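Local coordinates for protein discoidin-2 (Dictyostelium discoideum, PDB 2VM9) that binds galactose and N-acetylgalactosamine as a homotrimeric, calcium-containing lectin and may take part in spore coat formation, at residues A[16-21]-A[61-66]; A[94-99]-A[131-136]. All coordinates share one frame; numbering follows the deposited sequence. Where two conformers were deposited one is given.

Interaction 1 (A[16-21]-A[61-66]); sequences LNLRSS and QFIVAG
Leu16, just ahead of an antiparallel strand pair at the border of the discoidin (F5/8 type C) beta-sandwich, lays its CD1 4.0 Å from Ala65 CB. The pairing illustrates how a strand at the end of a sheet is stitched on by alternate residues. Asn17 exchanges two backbone hydrogen bonds with Gly66, and Arg19 does the same with Val64. Between these pairs Leu18 points into the sandwich with Ile63 and Ala65; its CD2 presses on Ala65 CB at 3.5 Å, a tight fit, while Trp149 of the other sheet packs against Leu18 and Ile63. Arg19 leaves by the other face. Its chain runs straight through CG and CD, then bends at chi3 (72°), bringing NH1 to the edge of the Phe62 ring, 3.7 Å from CE1, with guanidinium and ring planes 73° apart. NH2 passes Val64 CG2 and hydrogen-bonds to Ala12 O of the second subunit, so this face belongs to the trimer interface. Ser20 returns to the Ile63 side, its OG bonded to Asp23. At Ser21 the backbone N still bonds to Phe62 O, and the side chain adds to it: CB sits over the centre of the Phe62 ring in a CH-pi contact, and OG, swung between backbone N and carbonyl carbon (chi1 46°), accepts from Phe62 N at 3.0 Å and donates to Gln61 OE1 at 2.7 Å, approaching from above the amide carbonyl plane.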
loop_
_atom_site.group_PDB
_atom_site.type_symbol
_atom_site.label_atom_id
_atom_site.label_comp_id
_atom_site.label_asym_id
_atom_site.label_seq_id
_atom_site.Cartn_x
_atom_site.Cartn_y
_atom_site.Cartn_z
ATOM N N LEU A 16 -3.573 -12.455 0.916
ATOM C CA LEU A 16 -4.935 -12.139 0.501
ATOM C C LEU A 16 -5.939 -12.551 1.572
ATOM O O LEU A 16 -5.756 -13.573 2.219
ATOM C CB LEU A 16 -5.276 -12.847 -0.820
ATOM C CG LEU A 16 -4.391 -12.440 -1.995
ATOM C CD1 LEU A 16 -4.675 -13.346 -3.177
ATOM C CD2 LEU A 16 -4.631 -10.948 -2.355
ATOM N N ASN A 17 -6.965 -11.736 1.774
ATOM C CA ASN A 17 -8.101 -12.094 2.611
ATOM C C ASN A 17 -9.000 -12.996 1.738
ATOM O O ASN A 17 -9.154 -12.726 0.537
ATOM C CB ASN A 17 -8.926 -10.852 2.968
ATOM C CG ASN A 17 -8.127 -9.765 3.718
ATOM O OD1 ASN A 17 -7.971 -8.607 3.235
ATOM N ND2 ASN A 17 -7.660 -10.110 4.915
ATOM N N LEU A 18 -9.573 -14.043 2.327
ATOM C CA LEU A 18 -10.513 -14.923 1.587
ATOM C C LEU A 18 -11.899 -14.836 2.206
ATOM O O LEU A 18 -12.050 -14.781 3.442
ATOM C CB LEU A 18 -10.044 -16.388 1.627
ATOM C CG LEU A 18 -8.721 -16.758 0.941
ATOM C CD1 LEU A 18 -8.614 -18.286 0.834
ATOM C CD2 LEU A 18 -8.655 -16.120 -0.421
ATOM N N ARG A 19 -12.910 -14.856 1.353
ATOM C CA ARG A 19 -14.291 -14.891 1.806
ATOM C C ARG A 19 -15.083 -15.838 0.923
ATOM O O ARG A 19 -15.269 -15.575 -0.271
ATOM C CB ARG A 19 -14.913 -13.501 1.702
ATOM C CG ARG A 19 -16.373 -13.498 2.200
ATOM C CD ARG A 19 -16.947 -12.092 2.203
ATOM N NE ARG A 19 -17.211 -11.583 0.855
ATOM C CZ ARG A 19 -18.294 -11.856 0.120
ATOM N NH1 ARG A 19 -19.220 -12.690 0.560
ATOM N NH2 ARG A 19 -18.439 -11.301 -1.083
ATOM N N SER A 20 -15.590 -16.914 1.501
ATOM C CA SER A 20 -16.470 -17.812 0.741
ATOM C C SER A 20 -17.938 -17.354 0.786
ATOM O O SER A 20 -18.378 -16.621 1.697
ATOM C CB SER A 20 -16.375 -19.248 1.296
ATOM O OG SER A 20 -16.698 -19.231 2.692
ATOM N N SER A 21 -18.706 -17.850 -0.187
ATOM C CA SER A 21 -20.140 -17.634 -0.260
ATOM C C SER A 21 -20.801 -18.357 0.944
ATOM O O SER A 21 -21.524 -17.742 1.733
ATOM C CB SER A 21 -20.649 -18.199 -1.587
ATOM O OG SER A 21 -20.101 -19.476 -1.790
ATOM N N GLN A 61 -21.862 -20.308 -5.902
ATOM C CA GLN A 61 -20.871 -20.313 -4.813
ATOM C C GLN A 61 -19.563 -19.703 -5.311
ATOM O O GLN A 61 -19.327 -19.623 -6.512
ATOM C CB GLN A 61 -20.619 -21.748 -4.322
ATOM C CG GLN A 61 -21.926 -22.429 -3.879
ATOM C CD GLN A 61 -22.629 -21.619 -2.808
ATOM O OE1 GLN A 61 -22.066 -21.343 -1.730
ATOM N NE2 GLN A 61 -23.858 -21.197 -3.104
ATOM N N PHE A 62 -18.713 -19.270 -4.385
ATOM C CA PHE A 62 -17.460 -18.624 -4.781
ATOM C C PHE A 62 -16.544 -18.507 -3.595
ATOM O O PHE A 62 -16.995 -18.614 -2.458
ATOM C CB PHE A 62 -17.713 -17.184 -5.335
ATOM C CG PHE A 62 -18.525 -16.302 -4.390
ATOM C CD1 PHE A 62 -17.910 -15.688 -3.301
ATOM C CD2 PHE A 62 -19.878 -16.082 -4.626
ATOM C CE1 PHE A 62 -18.667 -14.884 -2.402
ATOM C CE2 PHE A 62 -20.652 -15.282 -3.764
ATOM C CZ PHE A 62 -20.039 -14.695 -2.626
ATOM N N ILE A 63 -15.272 -18.234 -3.878
ATOM C CA ILE A 63 -14.397 -17.609 -2.882
ATOM C C ILE A 63 -13.870 -16.334 -3.522
ATOM O O ILE A 63 -13.397 -16.358 -4.667
ATOM C CB ILE A 63 -13.193 -18.484 -2.466
ATOM C CG1 ILE A 63 -13.625 -19.887 -2.019
ATOM C CG2 ILE A 63 -12.368 -17.768 -1.347
ATOM C CD1 ILE A 63 -12.437 -20.802 -1.771
ATOM N N VAL A 64 -13.961 -15.238 -2.780
ATOM C CA VAL A 64 -13.343 -13.971 -3.156
ATOM C C VAL A 64 -12.017 -13.875 -2.423
ATOM O O VAL A 64 -11.955 -14.172 -1.226
ATOM C CB VAL A 64 -14.195 -12.756 -2.720
ATOM C CG1 VAL A 64 -13.523 -11.456 -3.188
ATOM C CG2 VAL A 64 -15.606 -12.875 -3.251
ATOM N N ALA A 65 -10.973 -13.485 -3.155
ATOM C CA ALA A 65 -9.645 -13.219 -2.590
ATOM C C ALA A 65 -9.325 -11.758 -2.833
ATOM O O ALA A 65 -9.451 -11.278 -3.972
ATOM C CB ALA A 65 -8.631 -14.103 -3.246
ATOM N N GLY A 66 -8.939 -11.032 -1.785
ATOM C CA GLY A 66 -8.737 -9.609 -1.969
ATOM C C GLY A 66 -7.652 -9.008 -1.103
ATOM O O GLY A 66 -7.260 -9.581 -0.066
#

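Interaction 2 (A[94-99]-A[131-136]); sequences RYTLDN and ARSIAI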
loop_
_atom_site.group_PDB
_atom_site.type_symbol
_atom_site.label_atom_id
_atom_site.label_comp_id
_atom_site.label_asym_id
_atom_site.label_seq_id
_atom_site.Cartn_x
_atom_site.Cartn_y
_atom_site.Cartn_z
ATOM N N ARG A 94 -14.076 -14.062 -11.908
ATOM C CA ARG A 94 -14.459 -12.660 -11.951
ATOM C C ARG A 94 -13.365 -11.877 -11.251
ATOM O O ARG A 94 -12.666 -12.405 -10.373
ATOM C CB ARG A 94 -15.775 -12.440 -11.197
ATOM C CG ARG A 94 -16.866 -13.440 -11.504
ATOM C CD ARG A 94 -18.191 -12.961 -10.930
ATOM N NE ARG A 94 -18.692 -11.801 -11.665
ATOM C CZ ARG A 94 -19.066 -10.647 -11.120
ATOM N NH1 ARG A 94 -19.031 -10.452 -9.794
ATOM N NH2 ARG A 94 -19.505 -9.692 -11.916
ATOM N N TYR A 95 -13.212 -10.613 -11.612
ATOM C CA TYR A 95 -12.262 -9.784 -10.883
ATOM C C TYR A 95 -12.644 -8.334 -10.950
ATOM O O TYR A 95 -13.529 -7.946 -11.723
ATOM C CB TYR A 95 -10.824 -10.013 -11.370
ATOM C CG TYR A 95 -10.608 -9.640 -12.805
ATOM C CD1 TYR A 95 -10.248 -8.340 -13.158
ATOM C CD2 TYR A 95 -10.765 -10.591 -13.821
ATOM C CE1 TYR A 95 -10.024 -7.998 -14.486
ATOM C CE2 TYR A 95 -10.562 -10.251 -15.161
ATOM C CZ TYR A 95 -10.182 -8.961 -15.472
ATOM O OH TYR A 95 -9.995 -8.614 -16.789
ATOM N N THR A 96 -11.959 -7.550 -10.125
ATOM C CA THR A 96 -12.182 -6.114 -10.068
ATOM C C THR A 96 -10.875 -5.417 -9.770
ATOM O O THR A 96 -10.069 -5.845 -8.935
ATOM C CB THR A 96 -13.253 -5.716 -8.998
ATOM O OG1 THR A 96 -13.477 -4.292 -9.039
ATOM C CG2 THR A 96 -12.795 -6.158 -7.576
ATOM N N LEU A 97 -10.677 -4.310 -10.464
ATOM C CA LEU A 97 -9.533 -3.453 -10.171
ATOM C C LEU A 97 -9.918 -2.372 -9.138
ATOM O O LEU A 97 -9.154 -2.115 -8.198
ATOM C CB LEU A 97 -8.970 -2.839 -11.460
ATOM C CG LEU A 97 -7.760 -1.907 -11.294
ATOM C CD1 LEU A 97 -6.565 -2.569 -10.584
ATOM C CD2 LEU A 97 -7.354 -1.352 -12.672
ATOM N N ASP A 98 -11.094 -1.771 -9.285
ATOM C CA ASP A 98 -11.486 -0.661 -8.391
ATOM C C ASP A 98 -12.369 -1.067 -7.201
ATOM O O ASP A 98 -12.744 -0.215 -6.374
ATOM C CB ASP A 98 -12.176 0.461 -9.184
ATOM C CG ASP A 98 -13.439 -0.008 -9.901
ATOM O OD1 ASP A 98 -13.987 -1.104 -9.593
ATOM O OD2 ASP A 98 -13.906 0.741 -10.795
ATOM N N ASN A 99 -12.695 -2.360 -7.111
ATOM C CA ASN A 99 -13.585 -2.878 -6.048
ATOM C C ASN A 99 -15.017 -2.311 -6.082
ATOM O O ASN A 99 -15.735 -2.343 -5.089
ATOM C CB ASN A 99 -12.964 -2.707 -4.662
ATOM C CG ASN A 99 -11.704 -3.525 -4.497
ATOM O OD1 ASN A 99 -10.623 -2.979 -4.282
ATOM N ND2 ASN A 99 -11.836 -4.843 -4.604
ATOM N N ALA A 131 -5.785 -6.738 -10.878
ATOM C CA ALA A 131 -6.949 -6.742 -9.986
ATOM C C ALA A 131 -6.575 -6.519 -8.521
ATOM O O ALA A 131 -5.472 -6.847 -8.098
ATOM C CB ALA A 131 -7.689 -8.069 -10.134
ATOM N N ARG A 132 -7.515 -5.959 -7.765
ATOM C CA ARG A 132 -7.427 -5.914 -6.304
ATOM C C ARG A 132 -8.106 -7.132 -5.710
ATOM O O ARG A 132 -7.585 -7.695 -4.773
ATOM C CB ARG A 132 -8.031 -4.631 -5.733
ATOM C CG ARG A 132 -7.123 -3.423 -5.954
ATOM C CD ARG A 132 -7.703 -2.178 -5.263
ATOM N NE ARG A 132 -6.691 -1.122 -5.247
ATOM C CZ ARG A 132 -6.470 -0.257 -6.234
ATOM N NH1 ARG A 132 -7.212 -0.276 -7.330
ATOM N NH2 ARG A 132 -5.515 0.663 -6.103
ATOM N N SER A 133 -9.238 -7.544 -6.289
ATOM C CA SER A 133 -9.934 -8.750 -5.810
ATOM C C SER A 133 -10.294 -9.659 -6.966
ATOM O O SER A 133 -10.529 -9.195 -8.090
ATOM C CB SER A 133 -11.167 -8.381 -4.994
ATOM O OG SER A 133 -10.788 -7.527 -3.914
ATOM N N ILE A 134 -10.307 -10.955 -6.697
ATOM C CA ILE A 134 -10.595 -11.932 -7.740
ATOM C C ILE A 134 -11.460 -13.007 -7.091
ATOM O O ILE A 134 -11.313 -13.258 -5.889
ATOM C CB ILE A 134 -9.266 -12.489 -8.336
ATOM C CG1 ILE A 134 -9.535 -13.424 -9.517
ATOM C CG2 ILE A 134 -8.426 -13.186 -7.265
ATOM C CD1 ILE A 134 -8.274 -13.685 -10.357
ATOM N N ALA A 135 -12.378 -13.611 -7.842
ATOM C CA ALA A 135 -13.275 -14.612 -7.240
ATOM C C ALA A 135 -13.327 -15.810 -8.165
ATOM O O ALA A 135 -13.504 -15.641 -9.390
ATOM C CB ALA A 135 -14.700 -14.045 -7.068
ATOM N N ILE A 136 -13.197 -17.000 -7.573
ATOM C CA ILE A 136 -13.441 -18.248 -8.278
ATOM C C ILE A 136 -14.905 -18.624 -8.082
ATOM O O ILE A 136 -15.424 -18.584 -6.951
ATOM C CB ILE A 136 -12.450 -19.358 -7.824
ATOM C CG1 ILE A 136 -12.673 -20.645 -8.630
ATOM C CG2 ILE A 136 -12.519 -19.602 -6.282
ATOM C CD1 ILE A 136 -11.527 -21.649 -8.512
#
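Thr96 O is gripped by two successive backbone amides, Arg132 N at 2.8 Å and Ser133 N at 3.3 Å, both in its carbonyl plane. This shared acceptor shows how an extra residue is absorbed where the chain turns a corner from one sheet to the other. Beyond them Thr96 N bonds to Ser133 O, and Arg94 exchanges two backbone bonds with Ala135, resuming regular antiparallel pairing. On one face Tyr95 CB touches both Ala131 CB, 3.9 Å away, and Ile134 CG1, while the phenol end leads away from the partner segment. The side chain of Arg132, extended from CG to NE (chi2 -175°, chi3 168°), reaches across the turn at 97-99. Its NH1 donates to Leu97 O at 2.8 Å; the acceptor lies in the guanidinium plane, although the donor stands above the carbonyl plane. NE is bonded to Asp68 O as well, and the two bonds together probably fix the rotation of the guanidinium. Asn99 crosses Arg132 at about a right angle, OD1 lying 3.2 Å from CD, and its ND2 gives a bent bond to Ser133 OG (3.0 Å). Asn13 of the second subunit binds both these groups, its O to Ser133 OG and its OD1 to Asn99 ND2, tying the corner to the trimer. Arg132 and Ser133 opposite Thr96 form a classic beta bulge, set at the corner between strands 121-131 and 133-142 of the discoidin-domain beta-sandwich.

How the interactions relate
Interactions 1 and 2, whose centres lie 10 Å apart, are two pairings of one five-stranded antiparallel sheet, with strand order 17-20, 63-67, 133-142, 87-96 and 102-112. They come in series along the chain, interaction 1 closing before interaction 2 begins. The inner strands 63-67 and 133-142 join them directly: Ala65 N meets Ile134 O at 2.8 Å and Ile63 O meets Ile136 N at 3.0 Å, both probable hydrogen bonds. Segments distant in sequence thus become four adjacent strands of the beta-sandwich. Both contacts also touch the second subunit, so the same sheet builds the domain and contributes to trimer assembly, away from the annotated calcium and carbohydrate sites.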